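Local coordinates for putative TOXIN related protein (Parabacteroides distasonis ATCC 8503, PDB 3K0Y) that is of unknown function but belongs to the NigD-like family, pairing an N-terminal OB-type domain with a C-terminal beta sandwich, at residues Thr41-Tyr46 with Ala80-Leu85; Val56-Leu61 with His74-Asn79; Tyr101-Val106 with Glu151-Ala156. All blocks are in the same frame, centred on the assembly; numbering follows the deposited sequence. Where two conformers were deposited one is given.

Contact 1: Thr41-Tyr46 with Ala80-Leu85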
ATOM      1  N   THR A  41      11.852   5.736  21.742  1.00 49.14           N
ATOM      2  CA  THR A  41      10.495   5.423  21.319  1.00 48.98           C
ATOM      3  C   THR A  41       9.515   5.655  22.441  1.00 49.12           C
ATOM      4  O   THR A  41       9.817   5.348  23.582  1.00 49.27           O
ATOM      5  CB  THR A  41      10.375   3.934  20.831  1.00 49.07           C
ATOM      6  OG1 THR A  41       9.051   3.686  20.337  1.00 48.14           O
ATOM      7  CG2 THR A  41      10.711   2.915  21.986  1.00 48.52           C
ATOM      8  N   ASN A  42       8.337   6.184  22.125  1.00 49.52           N
ATOM      9  CA  ASN A  42       7.188   6.121  23.068  1.00 49.63           C
ATOM     10  C   ASN A  42       6.453   4.785  23.076  1.00 49.99           C
ATOM     11  O   ASN A  42       5.625   4.564  23.965  1.00 50.71           O
ATOM     12  CB  ASN A  42       6.163   7.211  22.746  1.00 50.28           C
ATOM     13  CG  ASN A  42       6.670   8.613  23.085  1.00 49.81           C
ATOM     14  OD1 ASN A  42       7.304   8.804  24.095  1.00 52.28           O
ATOM     15  ND2 ASN A  42       6.375   9.573  22.243  1.00 48.50           N
ATOM     16  N   TYR A  43       6.704   3.903  22.092  1.00 49.81           N
ATOM     17  CA  TYR A  43       6.087   2.554  22.082  1.00 50.05           C
ATOM     18  C   TYR A  43       7.127   1.417  22.175  1.00 48.45           C
ATOM     19  O   TYR A  43       7.395   0.726  21.181  1.00 47.97           O
ATOM     20  CB  TYR A  43       5.353   2.291  20.795  1.00 51.08           C
ATOM     21  CG  TYR A  43       4.185   3.125  20.357  1.00 57.27           C
ATOM     22  CD1 TYR A  43       4.128   4.510  20.547  1.00 61.43           C
ATOM     23  CD2 TYR A  43       3.150   2.506  19.605  1.00 62.97           C
ATOM     24  CE1 TYR A  43       3.034   5.251  20.061  1.00 64.01           C
ATOM     25  CE2 TYR A  43       2.073   3.230  19.115  1.00 64.22           C
ATOM     26  CZ  TYR A  43       2.017   4.600  19.333  1.00 63.95           C
ATOM     27  OH  TYR A  43       0.935   5.289  18.830  1.00 64.61           O
ATOM     28  N   PRO A  44       7.691   1.173  23.364  1.00 46.64           N
ATOM     29  CA  PRO A  44       8.755   0.177  23.377  1.00 46.05           C
ATOM     30  C   PRO A  44       8.277  -1.268  23.176  1.00 45.65           C
ATOM     31  O   PRO A  44       9.105  -2.138  22.906  1.00 45.48           O
ATOM     32  CB  PRO A  44       9.400   0.364  24.756  1.00 45.99           C
ATOM     33  CG  PRO A  44       8.304   0.955  25.594  1.00 46.29           C
ATOM     34  CD  PRO A  44       7.544   1.854  24.658  1.00 46.61           C
ATOM     35  N   ASN A  45       6.965  -1.511  23.289  1.00 45.12           N
ATOM     36  CA  ASN A  45       6.403  -2.851  23.172  1.00 44.83           C
ATOM     37  C   ASN A  45       5.827  -3.123  21.789  1.00 45.20           C
ATOM     38  O   ASN A  45       5.117  -4.085  21.595  1.00 45.79           O
ATOM     39  CB  ASN A  45       5.324  -3.070  24.252  1.00 44.89           C
ATOM     40  CG  ASN A  45       5.887  -3.026  25.656  1.00 43.73           C
ATOM     41  OD1 ASN A  45       6.980  -3.500  25.893  1.00 39.67           O
ATOM     42  ND2 ASN A  45       5.149  -2.431  26.583  1.00 43.34           N
ATOM     43  N   TYR A  46       6.157  -2.270  20.830  1.00 45.62           N
ATOM     44  CA  TYR A  46       5.742  -2.415  19.444  1.00 45.72           C
ATOM     45  C   TYR A  46       6.352  -3.691  18.887  1.00 46.36           C
ATOM     46  O   TYR A  46       7.533  -3.952  19.098  1.00 46.45           O
ATOM     47  CB  TYR A  46       6.246  -1.195  18.630  1.00 45.39           C
ATOM     48  CG  TYR A  46       5.914  -1.289  17.165  1.00 43.83           C
ATOM     49  CD1 TYR A  46       4.621  -1.039  16.711  1.00 42.07           C
ATOM     50  CD2 TYR A  46       6.865  -1.682  16.243  1.00 42.06           C
ATOM     51  CE1 TYR A  46       4.296  -1.167  15.370  1.00 42.03           C
ATOM     52  CE2 TYR A  46       6.548  -1.797  14.899  1.00 42.12           C
ATOM     53  CZ  TYR A  46       5.250  -1.549  14.474  1.00 41.86           C
ATOM     54  OH  TYR A  46       4.923  -1.643  13.127  1.00 43.44           O
ATOM     55  N   ALA A  80       5.006   8.143  17.555  1.00 49.37           N
ATOM     56  CA  ALA A  80       3.863   7.245  17.413  1.00 49.37           C
ATOM     57  C   ALA A  80       4.039   6.405  16.149  1.00 47.80           C
ATOM     58  O   ALA A  80       4.761   6.766  15.251  1.00 48.25           O
ATOM     59  CB  ALA A  80       2.523   8.037  17.382  1.00 49.24           C
ATOM     60  N   ILE A  81       3.393   5.260  16.102  1.00 46.38           N
ATOM     61  CA  ILE A  81       3.508   4.386  14.949  1.00 46.04           C
ATOM     62  C   ILE A  81       2.186   3.623  14.859  1.00 45.81           C
ATOM     63  O   ILE A  81       1.774   2.931  15.812  1.00 45.05           O
ATOM     64  CB  ILE A  81       4.758   3.472  15.065  1.00 45.57           C
ATOM     65  CG1 ILE A  81       4.809   2.460  13.924  1.00 44.54           C
ATOM     66  CG2 ILE A  81       4.768   2.770  16.442  1.00 44.30           C
ATOM     67  CD1 ILE A  81       6.174   1.871  13.725  1.00 44.22           C
ATOM     68  N   HIS A  82       1.498   3.843  13.742  1.00 45.72           N
ATOM     69  CA  HIS A  82       0.193   3.258  13.476  0.50 45.25           C
ATOM     70  C   HIS A  82       0.288   2.385  12.232  1.00 44.83           C
ATOM     71  O   HIS A  82       0.454   2.896  11.136  1.00 43.61           O
ATOM     72  CB  HIS A  82      -0.831   4.370  13.240  0.50 45.30           C
ATOM     73  CG  HIS A  82      -0.736   5.503  14.214  0.50 46.15           C
ATOM     74  ND1 HIS A  82      -1.075   5.372  15.537  0.50 46.66           N
ATOM     75  CD2 HIS A  82      -0.363   6.799  14.044  0.50 45.99           C
ATOM     76  CE1 HIS A  82      -0.902   6.533  16.149  0.50 45.53           C
ATOM     77  NE2 HIS A  82      -0.484   7.415  15.261  0.50 44.47           N
ATOM     78  N   ASN A  83       0.189   1.069  12.400  1.00 44.20           N
ATOM     79  CA  ASN A  83       0.265   0.180  11.257  1.00 43.01           C
ATOM     80  C   ASN A  83      -0.788   0.496  10.198  1.00 42.98           C
ATOM     81  O   ASN A  83      -1.912   0.887  10.497  1.00 41.44           O
ATOM     82  CB  ASN A  83       0.116  -1.256  11.707  1.00 43.12           C
ATOM     83  CG  ASN A  83       1.341  -1.754  12.446  1.00 43.10           C
ATOM     84  OD1 ASN A  83       2.349  -1.038  12.548  1.00 42.42           O
ATOM     85  ND2 ASN A  83       1.267  -2.980  12.969  1.00 41.82           N
ATOM     86  N   ILE A  84      -0.370   0.352   8.952  1.00 42.98           N
ATOM     87  CA  ILE A  84      -1.232   0.500   7.810  1.00 43.34           C
ATOM     88  C   ILE A  84      -1.502  -0.942   7.344  1.00 41.99           C
ATOM     89  O   ILE A  84      -0.583  -1.752   7.252  1.00 42.03           O
ATOM     90  CB  ILE A  84      -0.543   1.338   6.717  1.00 43.36           C
ATOM     91  CG1 ILE A  84      -0.425   2.788   7.165  1.00 46.17           C
ATOM     92  CG2 ILE A  84      -1.284   1.211   5.375  1.00 43.51           C
ATOM     93  CD1 ILE A  84       0.527   3.655   6.301  1.00 41.57           C
ATOM     94  N   LEU A  85      -2.756  -1.269   7.074  1.00 40.94           N
ATOM     95  CA  LEU A  85      -3.067  -2.577   6.508  1.00 40.70           C
ATOM     96  C   LEU A  85      -2.151  -2.858   5.276  1.00 41.05           C
ATOM     97  O   LEU A  85      -2.181  -2.116   4.295  1.00 40.18           O
ATOM     98  CB  LEU A  85      -4.539  -2.648   6.095  1.00 39.36           C
ATOM     99  CG  LEU A  85      -4.950  -3.917   5.386  1.00 40.24           C
ATOM    100  CD1 LEU A  85      -4.852  -5.197   6.436  1.00 43.03           C
ATOM    101  CD2 LEU A  85      -6.329  -3.819   4.801  1.00 40.89           C
TER

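Contact 2: Val56-Leu61 with His74-Asn79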
ATOM      1  N   VAL A  56       4.145   6.767  10.656  1.00 43.75           N
ATOM      2  CA  VAL A  56       5.073   7.060  11.725  1.00 44.82           C
ATOM      3  C   VAL A  56       5.228   8.565  11.983  1.00 45.73           C
ATOM      4  O   VAL A  56       5.506   9.321  11.066  1.00 45.82           O
ATOM      5  CB  VAL A  56       6.471   6.475  11.428  1.00 45.03           C
ATOM      6  CG1 VAL A  56       7.397   6.723  12.598  1.00 44.91           C
ATOM      7  CG2 VAL A  56       6.385   4.935  11.104  1.00 43.55           C
ATOM      8  N   ASN A  57       5.070   8.965  13.247  1.00 46.30           N
ATOM      9  CA  ASN A  57       5.323  10.318  13.719  1.00 47.47           C
ATOM     10  C   ASN A  57       6.670  10.249  14.440  1.00 48.81           C
ATOM     11  O   ASN A  57       6.814   9.518  15.428  1.00 48.74           O
ATOM     12  CB  ASN A  57       4.218  10.745  14.670  1.00 47.59           C
ATOM     13  CG  ASN A  57       4.361  12.225  15.163  1.00 50.62           C
ATOM     14  OD1 ASN A  57       5.462  12.786  15.262  1.00 50.72           O
ATOM     15  ND2 ASN A  57       3.224  12.840  15.456  1.00 50.92           N
ATOM     16  N   PHE A  58       7.674  10.928  13.891  1.00 50.01           N
ATOM     17  CA  PHE A  58       9.028  10.822  14.398  1.00 51.60           C
ATOM     18  C   PHE A  58       9.730  12.199  14.455  1.00 52.98           C
ATOM     19  O   PHE A  58       9.362  13.149  13.750  1.00 52.60           O
ATOM     20  CB  PHE A  58       9.848   9.806  13.577  1.00 51.48           C
ATOM     21  CG  PHE A  58      10.060  10.199  12.135  1.00 53.10           C
ATOM     22  CD1 PHE A  58       9.113   9.886  11.166  1.00 53.31           C
ATOM     23  CD2 PHE A  58      11.204  10.900  11.741  1.00 55.26           C
ATOM     24  CE1 PHE A  58       9.292  10.259   9.847  1.00 54.05           C
ATOM     25  CE2 PHE A  58      11.388  11.263  10.404  1.00 55.26           C
ATOM     26  CZ  PHE A  58      10.423  10.931   9.458  1.00 54.02           C
ATOM     27  N   THR A  59      10.731  12.270  15.320  1.00 54.19           N
ATOM     28  CA  THR A  59      11.567  13.451  15.509  1.00 55.05           C
ATOM     29  C   THR A  59      13.009  13.033  15.242  1.00 56.31           C
ATOM     30  O   THR A  59      13.497  12.061  15.815  1.00 55.77           O
ATOM     31  CB  THR A  59      11.444  13.960  16.936  1.00 55.20           C
ATOM     32  OG1 THR A  59      10.075  14.298  17.209  1.00 54.85           O
ATOM     33  CG2 THR A  59      12.357  15.199  17.187  1.00 56.16           C
ATOM     34  N   ILE A  60      13.679  13.761  14.356  1.00 58.13           N
ATOM     35  CA  ILE A  60      15.061  13.469  13.996  1.00 59.70           C
ATOM     36  C   ILE A  60      15.983  13.881  15.142  1.00 60.51           C
ATOM     37  O   ILE A  60      15.877  14.995  15.622  1.00 60.60           O
ATOM     38  CB  ILE A  60      15.463  14.258  12.737  1.00 60.12           C
ATOM     39  CG1 ILE A  60      14.746  13.689  11.501  1.00 60.86           C
ATOM     40  CG2 ILE A  60      17.002  14.290  12.587  1.00 59.93           C
ATOM     41  CD1 ILE A  60      15.557  12.693  10.671  1.00 62.75           C
ATOM     42  N   LEU A  61      16.875  12.986  15.564  1.00 61.57           N
ATOM     43  CA  LEU A  61      17.776  13.250  16.693  1.00 62.60           C
ATOM     44  C   LEU A  61      19.202  13.595  16.253  1.00 63.25           C
ATOM     45  O   LEU A  61      19.924  14.316  16.962  1.00 62.61           O
ATOM     46  CB  LEU A  61      17.823  12.048  17.634  1.00 62.70           C
ATOM     47  CG  LEU A  61      16.506  11.623  18.295  1.00 63.89           C
ATOM     48  CD1 LEU A  61      16.752  10.471  19.276  1.00 63.49           C
ATOM     49  CD2 LEU A  61      15.837  12.801  19.001  1.00 65.71           C
ATOM     50  N   HIS A  74      19.642   7.805   9.630  1.00 59.62           N
ATOM     51  CA  HIS A  74      19.510   8.767  10.727  1.00 59.37           C
ATOM     52  C   HIS A  74      18.955   8.115  11.980  1.00 58.44           C
ATOM     53  O   HIS A  74      18.323   7.067  11.902  1.00 58.06           O
ATOM     54  CB  HIS A  74      18.604   9.915  10.291  1.00 59.58           C
ATOM     55  CG  HIS A  74      18.837  10.335   8.876  1.00 61.11           C
ATOM     56  ND1 HIS A  74      18.130   9.798   7.817  1.00 62.25           N
ATOM     57  CD2 HIS A  74      19.742  11.185   8.337  1.00 60.76           C
ATOM     58  CE1 HIS A  74      18.569  10.326   6.690  1.00 62.77           C
ATOM     59  NE2 HIS A  74      19.543  11.172   6.977  1.00 62.80           N
ATOM     60  N   TYR A  75      19.217   8.742  13.129  1.00 57.50           N
ATOM     61  CA  TYR A  75      18.654   8.315  14.404  1.00 56.94           C
ATOM     62  C   TYR A  75      17.364   9.075  14.663  1.00 55.43           C
ATOM     63  O   TYR A  75      17.289  10.270  14.404  1.00 55.27           O
ATOM     64  CB  TYR A  75      19.638   8.575  15.554  1.00 57.38           C
ATOM     65  CG  TYR A  75      20.868   7.686  15.551  1.00 59.44           C
ATOM     66  CD1 TYR A  75      20.824   6.405  16.091  1.00 61.32           C
ATOM     67  CD2 TYR A  75      22.082   8.141  15.038  1.00 62.38           C
ATOM     68  CE1 TYR A  75      21.944   5.585  16.102  1.00 62.46           C
ATOM     69  CE2 TYR A  75      23.225   7.331  15.049  1.00 63.39           C
ATOM     70  CZ  TYR A  75      23.142   6.051  15.583  1.00 63.90           C
ATOM     71  OH  TYR A  75      24.253   5.237  15.598  1.00 64.04           O
ATOM     72  N   ILE A  76      16.349   8.392  15.185  1.00 54.24           N
ATOM     73  CA  ILE A  76      15.069   9.053  15.475  1.00 52.94           C
ATOM     74  C   ILE A  76      14.471   8.683  16.811  1.00 52.20           C
ATOM     75  O   ILE A  76      14.888   7.720  17.448  1.00 51.39           O
ATOM     76  CB  ILE A  76      14.009   8.805  14.350  1.00 52.56           C
ATOM     77  CG1 ILE A  76      13.498   7.351  14.350  1.00 52.23           C
ATOM     78  CG2 ILE A  76      14.582   9.226  12.987  1.00 51.02           C
ATOM     79  CD1 ILE A  76      12.269   7.078  13.419  1.00 48.66           C
ATOM     80  N   LYS A  77      13.530   9.513  17.254  1.00 51.91           N
ATOM     81  CA  LYS A  77      12.559   9.118  18.259  1.00 52.04           C
ATOM     82  C   LYS A  77      11.230   8.827  17.549  1.00 51.72           C
ATOM     83  O   LYS A  77      10.676   9.690  16.853  1.00 52.26           O
ATOM     84  CB  LYS A  77      12.333  10.210  19.277  1.00 52.09           C
ATOM     85  CG  LYS A  77      11.272   9.867  20.321  1.00 53.89           C
ATOM     86  CD  LYS A  77      11.191  10.957  21.370  1.00 55.87           C
ATOM     87  CE  LYS A  77       9.929  10.839  22.189  1.00 57.61           C
ATOM     88  NZ  LYS A  77       9.976   9.707  23.136  1.00 58.08           N
ATOM     89  N   VAL A  78      10.746   7.604  17.707  1.00 50.75           N
ATOM     90  CA  VAL A  78       9.410   7.247  17.289  1.00 49.81           C
ATOM     91  C   VAL A  78       8.447   7.858  18.299  1.00 49.32           C
ATOM     92  O   VAL A  78       8.439   7.476  19.445  1.00 49.20           O
ATOM     93  CB  VAL A  78       9.250   5.696  17.243  1.00 49.86           C
ATOM     94  CG1 VAL A  78       7.786   5.288  16.993  1.00 48.19           C
ATOM     95  CG2 VAL A  78      10.185   5.111  16.161  1.00 48.84           C
ATOM     96  N   ASN A  79       7.670   8.844  17.883  1.00 49.31           N
ATOM     97  CA  ASN A  79       6.659   9.424  18.761  1.00 49.63           C
ATOM     98  C   ASN A  79       5.396   8.593  18.744  1.00 49.65           C
ATOM     99  O   ASN A  79       4.775   8.383  19.791  1.00 50.56           O
ATOM    100  CB  ASN A  79       6.341  10.849  18.358  1.00 49.66           C
ATOM    101  CG  ASN A  79       7.596  11.750  18.339  1.00 51.28           C
ATOM    102  OD1 ASN A  79       8.403  11.734  19.272  1.00 52.06           O
ATOM    103  ND2 ASN A  79       7.768  12.499  17.258  1.00 52.00           N
TER

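Contact 3: Tyr101-Val106 with Glu151-Ala156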
ATOM      1  N   TYR A 101     -14.627  -9.833  -4.158  1.00 42.88           N
ATOM      2  CA  TYR A 101     -13.818  -8.670  -3.891  1.00 43.94           C
ATOM      3  C   TYR A 101     -14.587  -7.377  -3.812  1.00 43.73           C
ATOM      4  O   TYR A 101     -14.074  -6.418  -3.257  1.00 44.29           O
ATOM      5  CB  TYR A 101     -12.656  -8.564  -4.870  1.00 43.89           C
ATOM      6  CG  TYR A 101     -11.688  -9.692  -4.707  1.00 44.19           C
ATOM      7  CD1 TYR A 101     -11.042  -9.888  -3.502  1.00 44.88           C
ATOM      8  CD2 TYR A 101     -11.411 -10.567  -5.756  1.00 44.10           C
ATOM      9  CE1 TYR A 101     -10.148 -10.892  -3.345  1.00 45.60           C
ATOM     10  CE2 TYR A 101     -10.483 -11.589  -5.607  1.00 43.60           C
ATOM     11  CZ  TYR A 101      -9.868 -11.749  -4.401  1.00 43.49           C
ATOM     12  OH  TYR A 101      -8.960 -12.744  -4.186  1.00 40.93           O
ATOM     13  N   GLY A 102     -15.802  -7.348  -4.341  1.00 44.30           N
ATOM     14  CA  GLY A 102     -16.726  -6.228  -4.114  1.00 44.51           C
ATOM     15  C   GLY A 102     -16.722  -5.206  -5.237  1.00 45.23           C
ATOM     16  O   GLY A 102     -15.821  -5.165  -6.043  1.00 45.00           O
ATOM     17  N   THR A 103     -17.761  -4.391  -5.297  1.00 45.62           N
ATOM     18  CA  THR A 103     -17.903  -3.378  -6.326  1.00 46.59           C
ATOM     19  C   THR A 103     -18.329  -2.061  -5.677  1.00 46.70           C
ATOM     20  O   THR A 103     -18.845  -1.139  -6.351  1.00 47.36           O
ATOM     21  CB  THR A 103     -18.940  -3.806  -7.374  1.00 46.29           C
ATOM     22  OG1 THR A 103     -20.109  -4.229  -6.695  1.00 45.58           O
ATOM     23  CG2 THR A 103     -18.417  -4.959  -8.204  1.00 47.68           C
ATOM     24  N   ASP A 104     -18.079  -1.966  -4.379  1.00 45.38           N
ATOM     25  CA  ASP A 104     -18.538  -0.839  -3.609  1.00 45.20           C
ATOM     26  C   ASP A 104     -17.607   0.348  -3.887  1.00 44.53           C
ATOM     27  O   ASP A 104     -16.416   0.275  -3.619  1.00 43.40           O
ATOM     28  CB  ASP A 104     -18.555  -1.198  -2.135  1.00 45.25           C
ATOM     29  CG  ASP A 104     -19.685  -2.154  -1.798  1.00 47.50           C
ATOM     30  OD1 ASP A 104     -20.835  -1.856  -2.168  1.00 48.15           O
ATOM     31  OD2 ASP A 104     -19.419  -3.189  -1.162  1.00 48.18           O
ATOM     32  N   PRO A 105     -18.162   1.448  -4.399  1.00 44.16           N
ATOM     33  CA  PRO A 105     -17.296   2.528  -4.814  1.00 44.02           C
ATOM     34  C   PRO A 105     -16.460   3.166  -3.706  1.00 43.08           C
ATOM     35  O   PRO A 105     -16.785   3.110  -2.525  1.00 42.74           O
ATOM     36  CB  PRO A 105     -18.268   3.530  -5.478  1.00 44.26           C
ATOM     37  CG  PRO A 105     -19.578   3.260  -4.815  1.00 44.62           C
ATOM     38  CD  PRO A 105     -19.583   1.761  -4.639  1.00 44.60           C
ATOM     39  N   VAL A 106     -15.340   3.726  -4.119  1.00 43.33           N
ATOM     40  CA  VAL A 106     -14.476   4.528  -3.267  1.00 42.68           C
ATOM     41  C   VAL A 106     -14.114   5.829  -3.988  1.00 44.39           C
ATOM     42  O   VAL A 106     -14.347   5.999  -5.204  1.00 44.09           O
ATOM     43  CB  VAL A 106     -13.172   3.777  -2.941  1.00 42.65           C
ATOM     44  CG1 VAL A 106     -13.459   2.354  -2.259  1.00 41.44           C
ATOM     45  CG2 VAL A 106     -12.312   3.642  -4.191  1.00 39.31           C
ATOM     46  N   GLU A 151      -6.490  -4.078 -10.329  1.00 43.45           N
ATOM     47  CA  GLU A 151      -7.749  -3.516  -9.879  1.00 43.03           C
ATOM     48  C   GLU A 151      -7.743  -3.404  -8.352  1.00 42.02           C
ATOM     49  O   GLU A 151      -7.457  -4.374  -7.650  1.00 42.61           O
ATOM     50  CB  GLU A 151      -8.925  -4.394 -10.270  1.00 42.96           C
ATOM     51  CG  GLU A 151      -9.145  -4.568 -11.688  1.00 43.79           C
ATOM     52  CD  GLU A 151     -10.319  -5.533 -12.024  1.00 43.48           C
ATOM     53  OE1 GLU A 151     -10.834  -6.260 -11.144  1.00 42.74           O
ATOM     54  OE2 GLU A 151     -10.709  -5.539 -13.197  1.00 46.18           O
ATOM     55  N   PHE A 152      -8.053  -2.224  -7.854  1.00 41.02           N
ATOM     56  CA  PHE A 152      -8.214  -1.990  -6.463  1.00 40.85           C
ATOM     57  C   PHE A 152      -9.666  -2.257  -6.168  1.00 40.60           C
ATOM     58  O   PHE A 152     -10.543  -1.644  -6.727  1.00 42.06           O
ATOM     59  CB  PHE A 152      -7.846  -0.552  -6.093  1.00 40.87           C
ATOM     60  CG  PHE A 152      -8.141  -0.204  -4.663  1.00 40.88           C
ATOM     61  CD1 PHE A 152      -7.495  -0.869  -3.637  1.00 41.01           C
ATOM     62  CD2 PHE A 152      -9.068   0.751  -4.347  1.00 41.12           C
ATOM     63  CE1 PHE A 152      -7.771  -0.567  -2.316  1.00 42.51           C
ATOM     64  CE2 PHE A 152      -9.342   1.085  -3.033  1.00 43.51           C
ATOM     65  CZ  PHE A 152      -8.684   0.430  -2.000  1.00 42.83           C
ATOM     66  N   ARG A 153      -9.911  -3.173  -5.255  1.00 41.39           N
ATOM     67  CA  ARG A 153     -11.238  -3.661  -4.968  1.00 41.30           C
ATOM     68  C   ARG A 153     -11.631  -3.389  -3.507  1.00 40.57           C
ATOM     69  O   ARG A 153     -10.780  -3.444  -2.590  1.00 39.58           O
ATOM     70  CB  ARG A 153     -11.225  -5.155  -5.257  1.00 41.93           C
ATOM     71  CG  ARG A 153     -10.988  -5.474  -6.707  1.00 44.60           C
ATOM     72  CD  ARG A 153     -12.308  -5.486  -7.328  1.00 49.23           C
ATOM     73  NE  ARG A 153     -12.334  -6.052  -8.654  1.00 50.53           N
ATOM     74  CZ  ARG A 153     -13.458  -6.410  -9.247  1.00 47.02           C
ATOM     75  NH1 ARG A 153     -14.606  -6.270  -8.621  1.00 43.60           N
ATOM     76  NH2 ARG A 153     -13.428  -6.869 -10.472  1.00 48.12           N
ATOM     77  N   HIS A 154     -12.915  -3.051  -3.317  1.00 40.12           N
ATOM     78  CA  HIS A 154     -13.487  -2.715  -2.024  1.00 39.46           C
ATOM     79  C   HIS A 154     -14.838  -3.382  -1.899  1.00 39.52           C
ATOM     80  O   HIS A 154     -15.723  -3.185  -2.772  1.00 39.62           O
ATOM     81  CB  HIS A 154     -13.576  -1.202  -1.885  1.00 40.21           C
ATOM     82  CG  HIS A 154     -14.406  -0.704  -0.734  1.00 38.33           C
ATOM     83  ND1 HIS A 154     -15.531   0.058  -0.931  1.00 40.78           N
ATOM     84  CD2 HIS A 154     -14.227  -0.763   0.607  1.00 39.12           C
ATOM     85  CE1 HIS A 154     -16.046   0.401   0.239  1.00 38.20           C
ATOM     86  NE2 HIS A 154     -15.279  -0.095   1.193  1.00 39.05           N
ATOM     87  N   ASN A 155     -14.972  -4.206  -0.855  1.00 37.74           N
ATOM     88  CA  ASN A 155     -16.273  -4.791  -0.486  1.00 39.09           C
ATOM     89  C   ASN A 155     -16.706  -4.286   0.878  1.00 38.81           C
ATOM     90  O   ASN A 155     -16.067  -4.591   1.866  1.00 39.21           O
ATOM     91  CB  ASN A 155     -16.168  -6.309  -0.405  1.00 38.78           C
ATOM     92  CG  ASN A 155     -17.486  -7.011  -0.668  1.00 38.73           C
ATOM     93  OD1 ASN A 155     -18.546  -6.505  -0.364  1.00 37.91           O
ATOM     94  ND2 ASN A 155     -17.405  -8.184  -1.256  1.00 36.41           N
ATOM     95  N   ALA A 156     -17.802  -3.540   0.912  1.00 39.51           N
ATOM     96  CA  ALA A 156     -18.448  -3.039   2.145  1.00 39.95           C
ATOM     97  C   ALA A 156     -19.497  -4.005   2.742  1.00 40.23           C
ATOM     98  O   ALA A 156     -20.038  -3.740   3.839  1.00 39.83           O
ATOM     99  CB  ALA A 156     -19.133  -1.691   1.844  1.00 38.78           C
TER

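Contact 1: Thr41-Tyr46 with Ala80-Leu85
Tyr43 and Tyr46, the first and last residues of a type I beta turn, bring their rings onto strand 74-88 of the NigD-like OB domain, a worked example of a loop laid on a sheet by aromatic side chains. Ala80 begins the contact: its CA lies 3.4 Å from CE1 of Tyr43, and its methyl sits beside that carbon and the ring's hydroxyl. Ile81 follows as the central piece, serving both rings. Its CG2 stands over a face of Tyr43, 3.9 Å from the ring centroid, while also touching the rim of the Tyr46 ring at CD1. The CD1 of Ile81 makes the same kind of CH-pi contact over a face of Tyr46, also 3.9 Å from the centroid. The torsions divide the labour: with CG1 anti to the backbone N (chi1 175°) and chi2 extended, CD1 is carried out to Tyr46, and CG2 is left close to Tyr43. Ala54 and Val56 of strand 52-62 also touch Ile81. The loop is braced from within, since Thr41 OG1 accepts from the backbone N of Tyr43 at 2.9 Å in an ST turn, and Tyr46 N bonds back to Tyr43 O. Further along the strand, Asn83 meets Tyr46 from the opposite direction, its amide plane nearly perpendicular to the ring. Tyr46, whose ring also meets that of Tyr26, is thereby held at its far end: its OH donates to Asn83 OD1 over 2.7 Å, in the carbonyl plane and on a lone pair, with a C=O...O angle of 131°.

Contact 2: Val56-Leu61 with His74-Asn79
Asn79 reaches across an antiparallel beta hairpin and gives its side-chain ND2 to two acceptors, Asn57 OD1 at 3.1 Å and Thr59 OG1 at 2.9 Å. Both lie in the plane of the Asn79 amide, and the bond to Thr59 is almost straight, 173° at the hydrogen. Asn57, its own amide turned 82° from that of Asn79, is met from above its carbonyl plane. Alongside these side-chain bonds, the backbone ladder runs on: Asn79 N to Asn57 O at 2.7 Å, Thr59 and Lys77 exchanging two bonds as a hydrogen-bonded pair, and Leu61 N to Tyr75 O. Phe58 with Val78 and Ile60 with Ile76 are the non-hydrogen-bonded pairs, and their side chains take the other face. There Ile76 CD1 packs on Phe58 CB at 3.7 Å. Leu36 of strand 35-38 touches both Phe58 and Ile76, and Trp12 meets the Phe58 ring, consistent with this face lining the interior of the OB barrel. Lys77 instead directs NZ to Asn42 OD1. The chemistry implies a fixed amide: with both N-H groups of Asn79 spent on oxygens, its rotation is set and a flipped orientation would forfeit both bonds.

Contact 3: Tyr101-Val106 with Glu151-Ala156
The loop that leaves helix 97-101 of the C-terminal beta sandwich is sewn to strand 149-155, chiefly through Gly102 and Asp104 against Arg153, His154 and Ala156. Gly102, the first residue past the helix, has a positive phi of 97°, and having no side chain it lets its CA come within 3.9 Å of Asn155 CA. Its carbonyl O accepts from Arg153 NH1 at 3.1 Å, lying in the guanidinium plane. The same arginine, bent at chi2, grips Glu151 side-on with NE and NH2, both directed at OE1 from one face of the carboxylate, the NH2 bond being 2.7 Å long. Asp98 adds a salt bridge to NH1.

Two residues on, Asp104 uses three of its polar atoms at once. Its N donates to His154 O, nearly along the C=O axis. Its O receives His154 ND1 at 2.8 Å: the oxygen lies in the imidazole plane, but the histidine nitrogen stands 51° out of the carbonyl plane. Asp104 OD2 takes the N-H of Ala156 at 2.7 Å, on the anti side of the carboxylate. A chi1 of 168° turns the imidazole of His154 away from its own backbone N and against the loop, where Val106 CG1 comes within 3.4 Å of its ND1. Val106 CG2 meets the edge of Phe152 at CE2, 4.1 Å away. NE2 of His154 is hydrogen-bonded to His134, so both ring nitrogens are engaged and the rotation of the ring is fixed.

In a largely buried contact the polar groups are thus matched to one another: the arginine lies among two carboxylates and a carbonyl, surroundings that would favour its charged form, while backbone and imidazole N-H groups pin the loop at Asp104.

Contacts 1 and 2 belong to the OB domain and share strand 74-88, with strand 52-62 as its neighbour in the same sheet; their centres are 12 Å apart. Along the chain, the hairpin of contact 2 forms between the two segments of contact 1. They touch where Asn42 N meets Val78 O and Asn42 OD1 meets Lys77 NZ, so loop 41-46 is bonded to 74-79 as well as packed on 80-85. Contact 3 comes later, in the C-terminal sandwich, with its centre about 28 Å from that of contact 1 and about 35 Å from that of contact 2. Strand 74-88 also pairs with strand 163-172, linking the domains by backbone, while each domain secures a loop to its own strand.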